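Side-chain contacts in lectin-related NK cell receptor LY49L1 (Mus musculus, PDB 3G8K), which is a natural killer cell receptor that probably recognises MHC class I molecules, as other Ly49 receptors do, through the C-type lectin-like domain crystallised here: residues E8-C13 with Y19-D24; W76-I79 with P83-L86. The protein carries 1 engineered substitution. One frame throughout, in Å; residues are numbered along the deposited sequence.

Interaction 1. Residues E8-C13 with Y19-D24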
loop_
_atom_site.group_PDB
_atom_site.type_symbol
_atom_site.label_atom_id
_atom_site.label_comp_id
_atom_site.label_asym_id
_atom_site.label_seq_id
_atom_site.Cartn_x
_atom_site.Cartn_y
_atom_site.Cartn_z
ATOM N N GLU A 8 -11.788 3.180 3.093
ATOM C CA GLU A 8 -10.625 3.823 3.662
ATOM C C GLU A 8 -10.092 4.844 2.663
ATOM O O GLU A 8 -10.411 4.732 1.439
ATOM C CB GLU A 8 -9.580 2.790 4.082
ATOM C CG GLU A 8 -10.187 1.796 5.111
ATOM C CD GLU A 8 -10.239 2.306 6.507
ATOM O OE1 GLU A 8 -9.965 3.487 6.797
ATOM O OE2 GLU A 8 -10.578 1.494 7.382
ATOM N N LYS A 9 -9.276 5.786 3.134
ATOM C CA LYS A 9 -8.673 6.808 2.249
ATOM C C LYS A 9 -7.346 6.406 1.635
ATOM O O LYS A 9 -6.791 7.153 0.829
ATOM C CB LYS A 9 -8.701 8.288 2.781
ATOM C CG LYS A 9 -8.026 8.560 4.099
ATOM C CD LYS A 9 -8.027 10.082 4.560
ATOM C CE LYS A 9 -6.919 10.991 3.847
ATOM N NZ LYS A 9 -6.636 12.363 4.438
ATOM N N TYR A 10 -6.897 5.171 1.926
ATOM C CA TYR A 10 -5.661 4.662 1.310
ATOM C C TYR A 10 -5.990 3.563 0.367
ATOM O O TYR A 10 -7.046 2.976 0.472
ATOM C CB TYR A 10 -4.684 4.129 2.351
ATOM C CG TYR A 10 -5.289 3.236 3.409
ATOM C CD1 TYR A 10 -5.658 3.758 4.641
ATOM C CD2 TYR A 10 -5.443 1.881 3.193
ATOM C CE1 TYR A 10 -6.175 2.924 5.626
ATOM C CE2 TYR A 10 -5.953 1.037 4.163
ATOM C CZ TYR A 10 -6.333 1.569 5.373
ATOM O OH TYR A 10 -6.862 0.754 6.343
ATOM N N TRP A 11 -5.060 3.226 -0.546
ATOM C CA TRP A 11 -5.331 2.132 -1.447
ATOM C C TRP A 11 -4.016 1.748 -2.049
ATOM O O TRP A 11 -3.066 2.419 -1.866
ATOM C CB TRP A 11 -6.377 2.514 -2.521
ATOM C CG TRP A 11 -5.996 3.610 -3.566
ATOM C CD1 TRP A 11 -5.551 3.412 -4.854
ATOM C CD2 TRP A 11 -6.110 5.048 -3.401
ATOM N NE1 TRP A 11 -5.398 4.623 -5.492
ATOM C CE2 TRP A 11 -5.714 5.640 -4.624
ATOM C CE3 TRP A 11 -6.542 5.883 -2.348
ATOM C CZ2 TRP A 11 -5.698 7.017 -4.811
ATOM C CZ3 TRP A 11 -6.524 7.226 -2.527
ATOM C CH2 TRP A 11 -6.118 7.795 -3.741
ATOM N N PHE A 12 -3.936 0.629 -2.732
ATOM C CA PHE A 12 -2.650 0.344 -3.365
ATOM C C PHE A 12 -2.780 -0.371 -4.683
ATOM O O PHE A 12 -3.877 -0.776 -5.022
ATOM C CB PHE A 12 -1.623 -0.215 -2.355
ATOM C CG PHE A 12 -2.013 -1.485 -1.701
ATOM C CD1 PHE A 12 -1.880 -2.714 -2.397
ATOM C CD2 PHE A 12 -2.382 -1.497 -0.368
ATOM C CE1 PHE A 12 -2.226 -3.973 -1.769
ATOM C CE2 PHE A 12 -2.702 -2.711 0.276
ATOM C CZ PHE A 12 -2.627 -3.979 -0.430
ATOM N N CYS A 13 -1.690 -0.392 -5.452
ATOM C CA CYS A 13 -1.722 -0.903 -6.786
ATOM C C CYS A 13 -0.528 -1.789 -6.992
ATOM O O CYS A 13 0.504 -1.619 -6.360
ATOM C CB CYS A 13 -1.761 0.242 -7.826
ATOM S SG CYS A 13 -3.156 1.436 -7.575
ATOM N N TYR A 19 -6.424 -1.800 -5.189
ATOM C CA TYR A 19 -7.003 -2.521 -4.073
ATOM C C TYR A 19 -7.527 -1.486 -3.122
ATOM O O TYR A 19 -6.782 -0.616 -2.675
ATOM C CB TYR A 19 -5.916 -3.316 -3.349
ATOM C CG TYR A 19 -5.215 -4.317 -4.314
ATOM C CD1 TYR A 19 -3.990 -3.979 -4.945
ATOM C CD2 TYR A 19 -5.784 -5.547 -4.587
ATOM C CE1 TYR A 19 -3.343 -4.902 -5.876
ATOM C CE2 TYR A 19 -5.122 -6.486 -5.510
ATOM C CZ TYR A 19 -3.959 -6.093 -6.156
ATOM O OH TYR A 19 -3.281 -7.003 -6.965
ATOM N N TYR A 20 -8.785 -1.614 -2.785
ATOM C CA TYR A 20 -9.531 -0.577 -1.954
ATOM C C TYR A 20 -10.153 -1.336 -0.776
ATOM O O TYR A 20 -10.424 -2.514 -0.908
ATOM C CB TYR A 20 -10.614 0.101 -2.832
ATOM C CG TYR A 20 -10.092 0.612 -4.181
ATOM C CD1 TYR A 20 -10.130 -0.188 -5.321
ATOM C CD2 TYR A 20 -9.549 1.882 -4.296
ATOM C CE1 TYR A 20 -9.615 0.286 -6.525
ATOM C CE2 TYR A 20 -9.086 2.360 -5.505
ATOM C CZ TYR A 20 -9.078 1.543 -6.587
ATOM O OH TYR A 20 -8.633 2.066 -7.758
ATOM N N PHE A 21 -10.371 -0.640 0.368
ATOM C CA PHE A 21 -10.706 -1.259 1.653
ATOM C C PHE A 21 -11.934 -0.560 2.145
ATOM O O PHE A 21 -11.918 0.657 2.193
ATOM C CB PHE A 21 -9.534 -1.157 2.722
ATOM C CG PHE A 21 -8.263 -1.741 2.227
ATOM C CD1 PHE A 21 -7.449 -0.990 1.376
ATOM C CD2 PHE A 21 -7.913 -3.112 2.494
ATOM C CE1 PHE A 21 -6.288 -1.555 0.789
ATOM C CE2 PHE A 21 -6.706 -3.674 1.944
ATOM C CZ PHE A 21 -5.911 -2.885 1.082
ATOM N N VAL A 22 -13.000 -1.336 2.414
ATOM C CA VAL A 22 -14.257 -0.844 3.086
ATOM C C VAL A 22 -13.971 -0.604 4.607
ATOM O O VAL A 22 -13.102 -1.281 5.209
ATOM C CB VAL A 22 -15.502 -1.793 2.829
ATOM C CG1 VAL A 22 -16.794 -1.205 3.382
ATOM C CG2 VAL A 22 -15.703 -2.109 1.360
ATOM N N MET A 23 -14.624 0.388 5.237
ATOM C CA MET A 23 -14.285 0.718 6.634
ATOM C C MET A 23 -14.906 -0.245 7.652
ATOM O O MET A 23 -14.279 -0.600 8.651
ATOM C CB MET A 23 -14.702 2.151 6.994
ATOM C CG MET A 23 -13.937 3.144 6.226
ATOM S SD MET A 23 -14.144 4.818 6.854
ATOM C CE MET A 23 -15.752 5.203 6.176
ATOM N N ASP A 24 -16.152 -0.630 7.380
ATOM C CA ASP A 24 -16.910 -1.589 8.157
ATOM C C ASP A 24 -16.694 -3.036 7.699
ATOM O O ASP A 24 -16.647 -3.373 6.511
ATOM C CB ASP A 24 -18.393 -1.292 8.058
ATOM C CG ASP A 24 -18.770 0.049 8.687
ATOM O OD1 ASP A 24 -19.783 0.650 8.237
ATOM O OD2 ASP A 24 -18.079 0.508 9.623
HETATM O O HOH W 1 -9.638 2.021 -0.043
HETATM O O HOH W 2 -10.935 -1.348 6.658
#
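Phe12 and Phe21 reach each other from neighbouring strands at about a right angle, Phe12 CE2 meeting Phe21 CZ at 3.3 Å, near the plane of the Phe21 ring and at its edge. The two ring planes are 45° apart, an oblique pairing. Tyr19 approaches the same side of the Phe12 ring as Phe21, but along its CD1-CE1 bond: its CB sits over that face, offset toward the rim, and the CD1 atoms of Phe12 and Tyr19 are 3.5 Å apart. Tyr10 completes this aromatic cluster, its CE2 carbon coming within 3.8 Å of Phe21 CD1. Both Tyr10 and Phe12 hold CG between the backbone N and the carbonyl carbon (chi1 46° and 61°), which carries their rings over to the partner strand.

The cluster belongs to the N-terminal beta hairpin of the C-type lectin-like domain, with Phe12 and Tyr19 as an antiparallel hydrogen-bonded pair. Phe53 and Leu54 of helix 48-57 add to the packing round Phe12. Tyr20 CE2 lies over one face of the Trp11 indole, 3.7 Å from Trp11 CD1, the near-parallel planes slid apart with little overlap. Toward the hairpin's open end, Glu8 N donates to Phe21 O at 2.7 Å, and a water joins Glu8 OE2 to Val22 O. Residues Tyr10 to Cys13 pair antiparallel with a strand of the second subunit, continuing the sheet across the dimer interface.

Interaction 2. Residues W76-I79 with P83-L86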
loop_
_atom_site.group_PDB
_atom_site.type_symbol
_atom_site.label_atom_id
_atom_site.label_comp_id
_atom_site.label_asym_id
_atom_site.label_seq_id
_atom_site.Cartn_x
_atom_site.Cartn_y
_atom_site.Cartn_z
ATOM N N TRP A 76 -14.333 -24.530 -5.709
ATOM C CA TRP A 76 -14.174 -23.143 -5.348
ATOM C C TRP A 76 -14.172 -22.346 -6.619
ATOM O O TRP A 76 -13.531 -22.745 -7.596
ATOM C CB TRP A 76 -12.867 -22.939 -4.553
ATOM C CG TRP A 76 -13.014 -23.503 -3.187
ATOM C CD1 TRP A 76 -12.825 -24.785 -2.834
ATOM C CD2 TRP A 76 -13.461 -22.817 -2.008
ATOM N NE1 TRP A 76 -13.123 -24.973 -1.516
ATOM C CE2 TRP A 76 -13.533 -23.778 -0.980
ATOM C CE3 TRP A 76 -13.806 -21.487 -1.725
ATOM C CZ2 TRP A 76 -13.872 -23.453 0.315
ATOM C CZ3 TRP A 76 -14.157 -21.169 -0.445
ATOM C CH2 TRP A 76 -14.180 -22.147 0.558
ATOM N N ALA A 77 -14.904 -21.237 -6.633
ATOM C CA ALA A 77 -14.999 -20.440 -7.836
ATOM C C ALA A 77 -14.897 -18.939 -7.594
ATOM O O ALA A 77 -15.476 -18.427 -6.620
ATOM C CB ALA A 77 -16.248 -20.789 -8.637
ATOM N N TRP A 78 -14.111 -18.243 -8.433
ATOM C CA TRP A 78 -14.011 -16.756 -8.344
ATOM C C TRP A 78 -15.380 -16.176 -8.758
ATOM O O TRP A 78 -16.053 -16.727 -9.615
ATOM C CB TRP A 78 -12.816 -16.225 -9.193
ATOM C CG TRP A 78 -11.414 -16.745 -8.657
ATOM C CD1 TRP A 78 -10.632 -17.766 -9.196
ATOM C CD2 TRP A 78 -10.707 -16.259 -7.507
ATOM N NE1 TRP A 78 -9.512 -17.970 -8.408
ATOM C CE2 TRP A 78 -9.529 -17.019 -7.376
ATOM C CE3 TRP A 78 -10.998 -15.240 -6.535
ATOM C CZ2 TRP A 78 -8.602 -16.800 -6.337
ATOM C CZ3 TRP A 78 -10.055 -15.045 -5.507
ATOM C CH2 TRP A 78 -8.894 -15.804 -5.415
ATOM N N ILE A 79 -15.851 -15.120 -8.116
ATOM C CA ILE A 79 -17.157 -14.552 -8.504
ATOM C C ILE A 79 -17.283 -14.174 -9.996
ATOM O O ILE A 79 -16.286 -13.833 -10.680
ATOM C CB ILE A 79 -17.653 -13.388 -7.563
ATOM C CG1 ILE A 79 -16.658 -12.240 -7.494
ATOM C CG2 ILE A 79 -17.994 -13.935 -6.182
ATOM C CD1 ILE A 79 -17.179 -11.058 -6.712
ATOM N N PRO A 83 -11.831 -15.680 -14.407
ATOM C CA PRO A 83 -10.746 -16.649 -14.632
ATOM C C PRO A 83 -9.472 -16.367 -13.770
ATOM O O PRO A 83 -9.090 -15.172 -13.529
ATOM C CB PRO A 83 -10.471 -16.501 -16.135
ATOM C CG PRO A 83 -10.758 -15.081 -16.439
ATOM C CD PRO A 83 -11.848 -14.625 -15.448
ATOM N N SER A 84 -8.786 -17.437 -13.343
ATOM C CA SER A 84 -7.601 -17.250 -12.524
ATOM C C SER A 84 -6.565 -18.289 -12.824
ATOM O O SER A 84 -6.910 -19.420 -13.220
ATOM C CB SER A 84 -7.956 -17.327 -11.043
ATOM O OG SER A 84 -6.805 -17.199 -10.210
ATOM N N LYS A 85 -5.303 -17.916 -12.613
ATOM C CA LYS A 85 -4.183 -18.807 -12.724
ATOM C C LYS A 85 -3.578 -19.150 -11.364
ATOM O O LYS A 85 -2.443 -19.672 -11.268
ATOM C CB LYS A 85 -3.120 -18.196 -13.626
ATOM C CG LYS A 85 -3.371 -18.337 -15.134
ATOM C CD LYS A 85 -3.955 -19.668 -15.512
ATOM C CE LYS A 85 -4.566 -19.571 -16.928
ATOM N NZ LYS A 85 -4.467 -20.877 -17.699
ATOM N N LEU A 86 -4.344 -18.854 -10.300
ATOM C CA LEU A 86 -4.002 -19.216 -8.939
ATOM C C LEU A 86 -4.455 -20.694 -8.640
ATOM O O LEU A 86 -5.684 -21.016 -8.631
ATOM C CB LEU A 86 -4.600 -18.166 -7.954
ATOM C CG LEU A 86 -4.199 -18.314 -6.474
ATOM C CD1 LEU A 86 -2.741 -17.869 -6.228
ATOM C CD2 LEU A 86 -5.095 -17.551 -5.505
HETATM O O HOH W 3 -8.047 -20.208 -8.963
#
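A tryptophan side chain packed against a loop makes this small contact, in which Trp78, at the end of strand 75-78, meets Ser84 and Leu86 of the irregular segment 83-86 that follows shortly after. The indole projects from the strand with CG anti to the carbonyl carbon (chi1 -64°), which brings its five-membered ring up to Ser84. There the touching atom is the serine methylene: Ser84 CB lies 3.1 Å from Trp78 NE1, approaching obliquely to the ring. Further along the indole, one methyl of Leu86 meets the six-membered ring at its edge, CD2 standing 3.7 Å from Trp78 CZ2, and the two side chains cross at about a right angle.

The indole N-H is spent on a water lying in the ring plane, 2.7 Å from NE1, and this water in turn donates to Leu86 O, so that the buried tryptophan is tied to the loop backbone through solvent. The Ser84 hydroxyl works in two directions: it is hydrogen-bonded to Ile45 O, and its OG accepts from Leu86 N at 3.0 Å with an N-H...O angle of 163°, forming an ST turn beside the indole. In the C-type lectin-like domain this loop belongs to the long connection between strands 75-78 and 100-104. Leu67 of strand 62-70 and the loop residues Lys44 and Ile45 also pack against Trp78, while Leu86 reaches Leu108 of strand 108-111.

In the fold
From the N terminus, interaction 1 comes first, closing the hairpin of strands 10-14 and 17-21, whose strands are also linked, next to the turn, by the Cys13-Cys18 disulfide. The chain then runs through helices 28-37 and 48-57 and strand 62-70 before interaction 2 closes a slightly shorter loop, between strand 75-78 and the segment after it. The two contacts are therefore in series, neither nested nor crossed. They lie on opposite sides of the chain's centre, with centres 22 Å apart and nearest atoms about 10 Å apart, yet both reach the same mixed sheet: strand 17-21 pairs with 118-124, which pairs with 62-70, the partner of 75-78.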